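Long-range contacts in putative tetrapyrrole (Corrin/porphyrin) methylase (Bacteroides fragilis, PDB 3FFY), which probably methylates, with S-adenosylmethionine, the 2'-O of a cytidine ribose in 16S rRNA, this chain being the C-terminal part of the enzyme: residues C21-L26 against M46-S51; K57-F62 against I106-A111. All coordinates share one frame; numbering follows the deposited sequence.

Contact 1: C21-L26 against M46-S51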
ATOM      1  N   CYS A  21     -11.989   9.977  -9.336  1.00 30.92           N
ATOM      2  CA  CYS A  21     -12.452  11.312  -9.079  1.00 31.72           C
ATOM      3  C   CYS A  21     -11.713  11.905  -7.910  1.00 30.91           C
ATOM      4  O   CYS A  21     -11.915  11.496  -6.762  1.00 31.15           O
ATOM      5  CB  CYS A  21     -13.928  11.269  -8.750  1.00 32.05           C
ATOM      6  SG  CYS A  21     -14.875  10.623 -10.123  1.00 36.39           S
ATOM      7  N   PHE A  22     -10.858  12.878  -8.191  1.00 30.77           N
ATOM      8  CA  PHE A  22     -10.260  13.622  -7.108  1.00 30.18           C
ATOM      9  C   PHE A  22     -11.351  14.534  -6.578  1.00 30.40           C
ATOM     10  O   PHE A  22     -11.877  15.349  -7.320  1.00 29.60           O
ATOM     11  CB  PHE A  22      -9.037  14.426  -7.550  1.00 29.32           C
ATOM     12  CG  PHE A  22      -8.460  15.240  -6.444  1.00 28.19           C
ATOM     13  CD1 PHE A  22      -7.708  14.624  -5.449  1.00 29.78           C
ATOM     14  CD2 PHE A  22      -8.759  16.595  -6.317  1.00 28.28           C
ATOM     15  CE1 PHE A  22      -7.196  15.373  -4.358  1.00 28.05           C
ATOM     16  CE2 PHE A  22      -8.252  17.343  -5.262  1.00 28.65           C
ATOM     17  CZ  PHE A  22      -7.474  16.718  -4.274  1.00 28.94           C
ATOM     18  N   GLU A  23     -11.697  14.371  -5.300  1.00 30.95           N
ATOM     19  CA  GLU A  23     -12.717  15.221  -4.670  1.00 32.20           C
ATOM     20  C   GLU A  23     -12.121  16.252  -3.697  1.00 33.31           C
ATOM     21  O   GLU A  23     -12.742  17.268  -3.396  1.00 33.76           O
ATOM     22  CB  GLU A  23     -13.712  14.349  -3.918  1.00 32.90           C
ATOM     23  CG  GLU A  23     -14.305  13.197  -4.713  1.00 33.44           C
ATOM     24  CD  GLU A  23     -15.313  13.623  -5.766  1.00 34.30           C
ATOM     25  OE1 GLU A  23     -15.784  14.786  -5.787  1.00 31.89           O
ATOM     26  OE2 GLU A  23     -15.652  12.756  -6.575  1.00 37.55           O
ATOM     27  N   GLY A  24     -10.904  16.014  -3.212  1.00 34.82           N
ATOM     28  CA  GLY A  24     -10.243  16.959  -2.294  1.00 34.59           C
ATOM     29  C   GLY A  24     -10.827  16.851  -0.896  1.00 34.21           C
ATOM     30  O   GLY A  24     -11.046  15.771  -0.394  1.00 33.72           O
ATOM     31  N   PHE A  25     -11.109  17.989  -0.288  1.00 34.16           N
ATOM     32  CA  PHE A  25     -11.652  18.059   1.051  1.00 34.51           C
ATOM     33  C   PHE A  25     -13.140  18.211   0.952  1.00 34.10           C
ATOM     34  O   PHE A  25     -13.631  19.011   0.155  1.00 34.24           O
ATOM     35  CB  PHE A  25     -11.100  19.296   1.734  1.00 35.14           C
ATOM     36  CG  PHE A  25      -9.630  19.204   2.009  1.00 38.38           C
ATOM     37  CD1 PHE A  25      -9.169  18.561   3.170  1.00 42.81           C
ATOM     38  CD2 PHE A  25      -8.712  19.729   1.126  1.00 41.08           C
ATOM     39  CE1 PHE A  25      -7.818  18.462   3.435  1.00 42.48           C
ATOM     40  CE2 PHE A  25      -7.355  19.640   1.389  1.00 42.64           C
ATOM     41  CZ  PHE A  25      -6.912  18.992   2.543  1.00 42.10           C
ATOM     42  N   LEU A  26     -13.867  17.463   1.759  1.00 33.52           N
ATOM     43  CA  LEU A  26     -15.304  17.674   1.909  1.00 33.59           C
ATOM     44  C   LEU A  26     -15.587  19.020   2.532  1.00 34.23           C
ATOM     45  O   LEU A  26     -14.805  19.548   3.349  1.00 35.25           O
ATOM     46  CB  LEU A  26     -15.893  16.626   2.819  1.00 33.68           C
ATOM     47  CG  LEU A  26     -16.257  15.276   2.248  1.00 33.20           C
ATOM     48  CD1 LEU A  26     -16.348  14.342   3.466  1.00 36.20           C
ATOM     49  CD2 LEU A  26     -17.622  15.362   1.557  1.00 32.50           C
HETATM   50  N   MSE A  46     -13.141   7.281  -5.701  1.00 26.58           N
HETATM   51  CA  MSE A  46     -13.141   8.674  -5.288  1.00 26.06           C
HETATM   52  C   MSE A  46     -11.954   8.866  -4.393  1.00 26.48           C
HETATM   53  O   MSE A  46     -11.633   7.982  -3.590  1.00 26.71           O
HETATM   54  CB  MSE A  46     -14.419   8.977  -4.538  1.00 24.94           C
HETATM   55  CG  MSE A  46     -15.586   9.001  -5.514  1.00 25.18           C
HETATM   56 SE   MSE A  46     -17.234   8.746  -4.680  0.55 24.17          SE
HETATM   57  CE  MSE A  46     -17.045   6.816  -4.355  1.00 25.48           C
ATOM     58  N   VAL A  47     -11.311  10.016  -4.514  1.00 27.24           N
ATOM     59  CA  VAL A  47     -10.168  10.320  -3.665  1.00 28.16           C
ATOM     60  C   VAL A  47     -10.437  11.618  -2.940  1.00 28.19           C
ATOM     61  O   VAL A  47     -10.826  12.639  -3.559  1.00 29.10           O
ATOM     62  CB  VAL A  47      -8.850  10.455  -4.474  1.00 29.17           C
ATOM     63  CG1 VAL A  47      -7.676  10.801  -3.494  1.00 29.13           C
ATOM     64  CG2 VAL A  47      -8.617   9.160  -5.307  1.00 27.73           C
ATOM     65  N   PHE A  48     -10.268  11.554  -1.624  1.00 27.81           N
ATOM     66  CA  PHE A  48     -10.476  12.699  -0.722  1.00 28.08           C
ATOM     67  C   PHE A  48      -9.238  12.874   0.160  1.00 28.58           C
ATOM     68  O   PHE A  48      -8.523  11.907   0.443  1.00 27.02           O
ATOM     69  CB  PHE A  48     -11.629  12.435   0.250  1.00 28.29           C
ATOM     70  CG  PHE A  48     -12.932  12.019  -0.403  1.00 28.07           C
ATOM     71  CD1 PHE A  48     -13.917  12.960  -0.677  1.00 28.27           C
ATOM     72  CD2 PHE A  48     -13.178  10.687  -0.672  1.00 28.66           C
ATOM     73  CE1 PHE A  48     -15.126  12.557  -1.257  1.00 30.62           C
ATOM     74  CE2 PHE A  48     -14.369  10.273  -1.248  1.00 29.75           C
ATOM     75  CZ  PHE A  48     -15.340  11.207  -1.546  1.00 30.36           C
ATOM     76  N   TYR A  49      -9.040  14.108   0.625  1.00 29.83           N
ATOM     77  CA  TYR A  49      -8.077  14.454   1.687  1.00 30.32           C
ATOM     78  C   TYR A  49      -8.855  14.763   2.940  1.00 31.11           C
ATOM     79  O   TYR A  49      -9.958  15.332   2.873  1.00 30.89           O
ATOM     80  CB  TYR A  49      -7.245  15.681   1.303  1.00 30.03           C
ATOM     81  CG  TYR A  49      -6.216  15.458   0.218  1.00 30.03           C
ATOM     82  CD1 TYR A  49      -5.566  14.259   0.085  1.00 32.82           C
ATOM     83  CD2 TYR A  49      -5.866  16.474  -0.648  1.00 31.82           C
ATOM     84  CE1 TYR A  49      -4.588  14.084  -0.885  1.00 33.60           C
ATOM     85  CE2 TYR A  49      -4.884  16.300  -1.603  1.00 30.70           C
ATOM     86  CZ  TYR A  49      -4.263  15.089  -1.708  1.00 32.33           C
ATOM     87  OH  TYR A  49      -3.287  14.878  -2.646  1.00 33.78           O
ATOM     88  N   GLU A  50      -8.288  14.384   4.082  1.00 30.82           N
ATOM     89  CA  GLU A  50      -8.946  14.609   5.350  1.00 30.73           C
ATOM     90  C   GLU A  50      -7.924  14.839   6.468  1.00 31.31           C
ATOM     91  O   GLU A  50      -6.759  14.398   6.387  1.00 30.08           O
ATOM     92  CB  GLU A  50      -9.842  13.416   5.676  1.00 30.61           C
ATOM     93  CG  GLU A  50     -10.821  13.627   6.816  1.00 31.43           C
ATOM     94  CD  GLU A  50     -11.641  14.885   6.620  1.00 31.56           C
ATOM     95  OE1 GLU A  50     -12.739  14.740   6.038  1.00 29.50           O
ATOM     96  OE2 GLU A  50     -11.138  15.997   6.973  1.00 32.61           O
ATOM     97  N   SER A  51      -8.370  15.530   7.511  1.00 31.78           N
ATOM     98  CA  SER A  51      -7.536  15.740   8.685  1.00 32.11           C
ATOM     99  C   SER A  51      -7.781  14.636   9.699  1.00 32.74           C
ATOM    100  O   SER A  51      -8.843  13.950   9.678  1.00 31.99           O
ATOM    101  CB  SER A  51      -7.811  17.112   9.276  1.00 32.44           C
ATOM    102  OG  SER A  51      -8.993  17.128  10.049  1.00 33.71           O
TER

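Contact 2: K57-F62 against I106-A111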
ATOM      1  N   LYS A  57     -15.579  10.906  11.655  1.00 29.39           N
ATOM      2  CA  LYS A  57     -16.869  11.471  11.178  1.00 29.48           C
ATOM      3  C   LYS A  57     -17.068  11.228   9.682  1.00 28.55           C
ATOM      4  O   LYS A  57     -18.109  10.707   9.272  1.00 28.14           O
ATOM      5  CB  LYS A  57     -16.949  12.988  11.448  1.00 29.04           C
ATOM      6  CG  LYS A  57     -18.296  13.666  11.041  1.00 30.47           C
ATOM      7  CD  LYS A  57     -18.284  15.206  11.227  1.00 31.86           C
ATOM      8  CE  LYS A  57     -19.389  15.894  10.354  1.00 34.68           C
ATOM      9  NZ  LYS A  57     -19.611  17.323  10.711  1.00 35.07           N
ATOM     10  N   THR A  58     -16.061  11.600   8.890  1.00 27.71           N
ATOM     11  CA  THR A  58     -16.138  11.408   7.438  1.00 27.60           C
ATOM     12  C   THR A  58     -16.402   9.922   7.081  1.00 28.11           C
ATOM     13  O   THR A  58     -17.267   9.618   6.244  1.00 27.27           O
ATOM     14  CB  THR A  58     -14.881  11.955   6.725  1.00 27.44           C
ATOM     15  OG1 THR A  58     -14.920  13.382   6.792  1.00 26.69           O
ATOM     16  CG2 THR A  58     -14.858  11.518   5.268  1.00 25.13           C
ATOM     17  N   LEU A  59     -15.653   9.009   7.713  1.00 28.30           N
ATOM     18  CA  LEU A  59     -15.810   7.569   7.461  1.00 28.23           C
ATOM     19  C   LEU A  59     -17.174   7.080   7.882  1.00 28.28           C
ATOM     20  O   LEU A  59     -17.783   6.280   7.183  1.00 28.53           O
ATOM     21  CB  LEU A  59     -14.746   6.751   8.179  1.00 27.28           C
ATOM     22  CG  LEU A  59     -13.321   6.932   7.673  1.00 26.81           C
ATOM     23  CD1 LEU A  59     -12.445   6.104   8.568  1.00 24.81           C
ATOM     24  CD2 LEU A  59     -13.131   6.547   6.236  1.00 26.64           C
ATOM     25  N   THR A  60     -17.676   7.606   9.005  1.00 28.71           N
ATOM     26  CA  THR A  60     -19.002   7.249   9.478  1.00 28.44           C
ATOM     27  C   THR A  60     -20.056   7.694   8.473  1.00 28.52           C
ATOM     28  O   THR A  60     -20.929   6.931   8.072  1.00 27.89           O
ATOM     29  CB  THR A  60     -19.280   7.830  10.861  1.00 28.70           C
ATOM     30  OG1 THR A  60     -18.247   7.359  11.748  1.00 28.75           O
ATOM     31  CG2 THR A  60     -20.606   7.358  11.324  1.00 25.24           C
ATOM     32  N   GLN A  61     -19.948   8.931   8.024  1.00 28.97           N
ATOM     33  CA  GLN A  61     -20.927   9.422   7.058  1.00 28.94           C
ATOM     34  C   GLN A  61     -20.797   8.712   5.708  1.00 28.90           C
ATOM     35  O   GLN A  61     -21.793   8.486   5.030  1.00 29.44           O
ATOM     36  CB  GLN A  61     -20.791  10.932   6.907  1.00 29.34           C
ATOM     37  CG  GLN A  61     -21.056  11.640   8.226  1.00 28.42           C
ATOM     38  CD  GLN A  61     -21.091  13.153   8.086  1.00 29.16           C
ATOM     39  OE1 GLN A  61     -20.100  13.782   7.712  1.00 25.52           O
ATOM     40  NE2 GLN A  61     -22.239  13.743   8.385  1.00 29.32           N
ATOM     41  N   PHE A  62     -19.573   8.404   5.298  1.00 28.56           N
ATOM     42  CA  PHE A  62     -19.356   7.567   4.125  1.00 28.81           C
ATOM     43  C   PHE A  62     -20.143   6.240   4.275  1.00 28.93           C
ATOM     44  O   PHE A  62     -20.820   5.774   3.319  1.00 27.95           O
ATOM     45  CB  PHE A  62     -17.844   7.288   3.920  1.00 28.55           C
ATOM     46  CG  PHE A  62     -17.065   8.405   3.227  1.00 29.53           C
ATOM     47  CD1 PHE A  62     -17.620   9.660   2.982  1.00 29.93           C
ATOM     48  CD2 PHE A  62     -15.735   8.192   2.839  1.00 27.73           C
ATOM     49  CE1 PHE A  62     -16.894  10.628   2.346  1.00 30.11           C
ATOM     50  CE2 PHE A  62     -15.034   9.148   2.204  1.00 27.58           C
ATOM     51  CZ  PHE A  62     -15.581  10.370   1.964  1.00 28.53           C
ATOM     52  N   ILE A 106      -4.411  12.600   5.945  1.00 34.55           N
ATOM     53  CA  ILE A 106      -4.572  11.346   5.240  1.00 32.33           C
ATOM     54  C   ILE A 106      -5.285  11.565   3.918  1.00 30.46           C
ATOM     55  O   ILE A 106      -5.837  12.627   3.658  1.00 28.79           O
ATOM     56  CB  ILE A 106      -5.290  10.285   6.109  1.00 32.21           C
ATOM     57  CG1 ILE A 106      -6.626  10.813   6.675  1.00 31.82           C
ATOM     58  CG2 ILE A 106      -4.358   9.864   7.277  1.00 31.07           C
ATOM     59  CD1 ILE A 106      -6.472  11.462   8.135  1.00 30.80           C
ATOM     60  N   VAL A 107      -5.221  10.525   3.105  1.00 29.54           N
ATOM     61  CA  VAL A 107      -5.908  10.407   1.850  1.00 29.55           C
ATOM     62  C   VAL A 107      -6.863   9.237   2.055  1.00 29.80           C
ATOM     63  O   VAL A 107      -6.489   8.176   2.623  1.00 29.62           O
ATOM     64  CB  VAL A 107      -4.919  10.053   0.657  1.00 29.88           C
ATOM     65  CG1 VAL A 107      -5.660   9.955  -0.691  1.00 27.88           C
ATOM     66  CG2 VAL A 107      -3.722  11.017   0.607  1.00 28.27           C
ATOM     67  N   ILE A 108      -8.119   9.445   1.626  1.00 28.95           N
ATOM     68  CA  ILE A 108      -9.110   8.427   1.598  1.00 27.85           C
ATOM     69  C   ILE A 108      -9.367   8.059   0.147  1.00 28.26           C
ATOM     70  O   ILE A 108      -9.692   8.932  -0.682  1.00 27.83           O
ATOM     71  CB  ILE A 108     -10.460   8.882   2.258  1.00 27.85           C
ATOM     72  CG1 ILE A 108     -10.184   9.480   3.639  1.00 25.47           C
ATOM     73  CG2 ILE A 108     -11.476   7.679   2.288  1.00 22.76           C
ATOM     74  CD1 ILE A 108     -11.406  10.217   4.323  1.00 27.53           C
ATOM     75  N   VAL A 109      -9.211   6.767  -0.149  1.00 27.91           N
ATOM     76  CA  VAL A 109      -9.537   6.216  -1.478  1.00 27.05           C
ATOM     77  C   VAL A 109     -10.723   5.297  -1.293  1.00 26.71           C
ATOM     78  O   VAL A 109     -10.623   4.252  -0.631  1.00 26.93           O
ATOM     79  CB  VAL A 109      -8.355   5.465  -2.111  1.00 27.07           C
ATOM     80  CG1 VAL A 109      -8.699   4.979  -3.587  1.00 23.23           C
ATOM     81  CG2 VAL A 109      -7.159   6.387  -2.120  1.00 25.93           C
ATOM     82  N   LEU A 110     -11.865   5.735  -1.826  1.00 26.18           N
ATOM     83  CA  LEU A 110     -13.161   5.098  -1.653  1.00 25.40           C
ATOM     84  C   LEU A 110     -13.592   4.439  -2.975  1.00 25.04           C
ATOM     85  O   LEU A 110     -13.620   5.065  -4.028  1.00 24.55           O
ATOM     86  CB  LEU A 110     -14.209   6.167  -1.279  1.00 25.74           C
ATOM     87  CG  LEU A 110     -15.642   5.689  -0.931  1.00 28.87           C
ATOM     88  CD1 LEU A 110     -15.718   4.749   0.352  1.00 27.11           C
ATOM     89  CD2 LEU A 110     -16.610   6.921  -0.855  1.00 28.51           C
ATOM     90  N   ALA A 111     -13.949   3.178  -2.883  1.00 24.89           N
ATOM     91  CA  ALA A 111     -14.491   2.410  -4.008  1.00 25.50           C
ATOM     92  C   ALA A 111     -15.793   3.027  -4.471  1.00 25.67           C
ATOM     93  O   ALA A 111     -16.614   3.510  -3.657  1.00 24.36           O
ATOM     94  CB  ALA A 111     -14.682   0.899  -3.600  1.00 24.51           C
TER

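Contact 1: C21-L26 against M46-S51
Phe22 turns the edge of its ring toward the face of Tyr49, an offset edge-to-face pair with planes at 73° in which Phe22 CE1 comes 3.7 Å from Tyr49 CE2. With CG anti to the backbone N (chi1 177°), the Phe22 ring extends along its strand toward Tyr49, with Gly24 N over its face. Phe25 joins the cluster differently: Tyr49 CB sits over the face of its ring, 3.7 Å from the centroid, a CH-pi contact. On the other face of the sheet the CG methylene of Glu23 lies over one face of the Phe48 ring, displaced toward CE1, in a CH-pi contact, while its carboxylate reaches on to a salt bridge with Lys35; an acidic residue with an aliphatic stem suits both tasks.

Beneath the side chains runs a parallel ladder. Val47 N donates to Cys21 O at 2.8 Å, and Val47 O takes Glu23 N at 2.6 Å and, weakly, Gly24 N. A beta bulge between Phe22 and Gly24 shifts the register by one residue, and Gly24 accommodates it with a positive phi of 76°, favourable to glycine. Past the bulge Tyr49 N hydrogen-bonds to Gly24 O at 2.8 Å. The strands belong to the beta-alpha-beta unit 20-24, 32-38, 45-50.

Farther out, Tyr49 OH bonds to Ala3 O and Phe6 N, which restrains the ring. Tyrosine and glutamate can thus pack in a largely apolar contact with their polar ends satisfied.

Contact 2: K57-F62 against I106-A111
With chi1 at -81°, Phe62 sets its CG beside the backbone N, and its ring drops from helix 55-66 toward strand 106-110. In Ile108, chi1 of -50° puts CG1 beside the backbone N and leaves CG2 anti to it, pointing at the ring edge, where CG2 lies 3.9 Å from Phe62 CE2. Leu110 comes over a face instead: its CD2 methyl is 4.3 Å from the centroid of the Phe62 ring, in a CH-pi contact. The opposite face is covered from within the helix by Thr58 CG2, one turn earlier, so the flat ring is held between two methyl groups.

Here a helix packs on one face of the mixed beta sheet of this C-terminal alpha/beta part of the protein, running almost parallel to strand 106-110, with segment axes 11.5 Å apart and 8° between their directions. Ile108 and Leu110, two residues apart on the strand, present their branched side chains to the same helix.

Threonine suits the buried position 58 because its two branches do different work. The methyl CG2 touches Ile108 CD1 at 3.8 Å, whereas OG1 is satisfied by hydrogen bonds with Glu50 OE1 and Arg32 NH2. Leu59 reaches Ile108 more loosely, with CD2 4.4 Å from Ile108 CG2, and its side chain also meets Leu90, Ile94 and Phe97, which extends the apolar packing to helix 90-99.

How the contacts relate
Contact 1 and contact 2 have centres about 8 Å apart and share one sheet, in which strand 45-50 lies between 20-24 and 106-110, parallel to the first and antiparallel to the second. Phe48 O and Ile108 N, 2.8 Å apart, probably form one of the bonds joining the neighbouring strands 45-50 and 106-110. Helix 55-66 follows strand 45-50 in the chain and covers this sheet: Phe48, on the face opposite the Phe22-Phe25-Tyr49 cluster, meets Phe62, CE2 to CZ 3.4 Å. The Glu50-Thr58 pair is a polar tie between the contacts. Contact 1 thus pairs an outermost strand with its parallel neighbour, and contact 2 packs helix 55-66 on the central strand; neither includes a ligand.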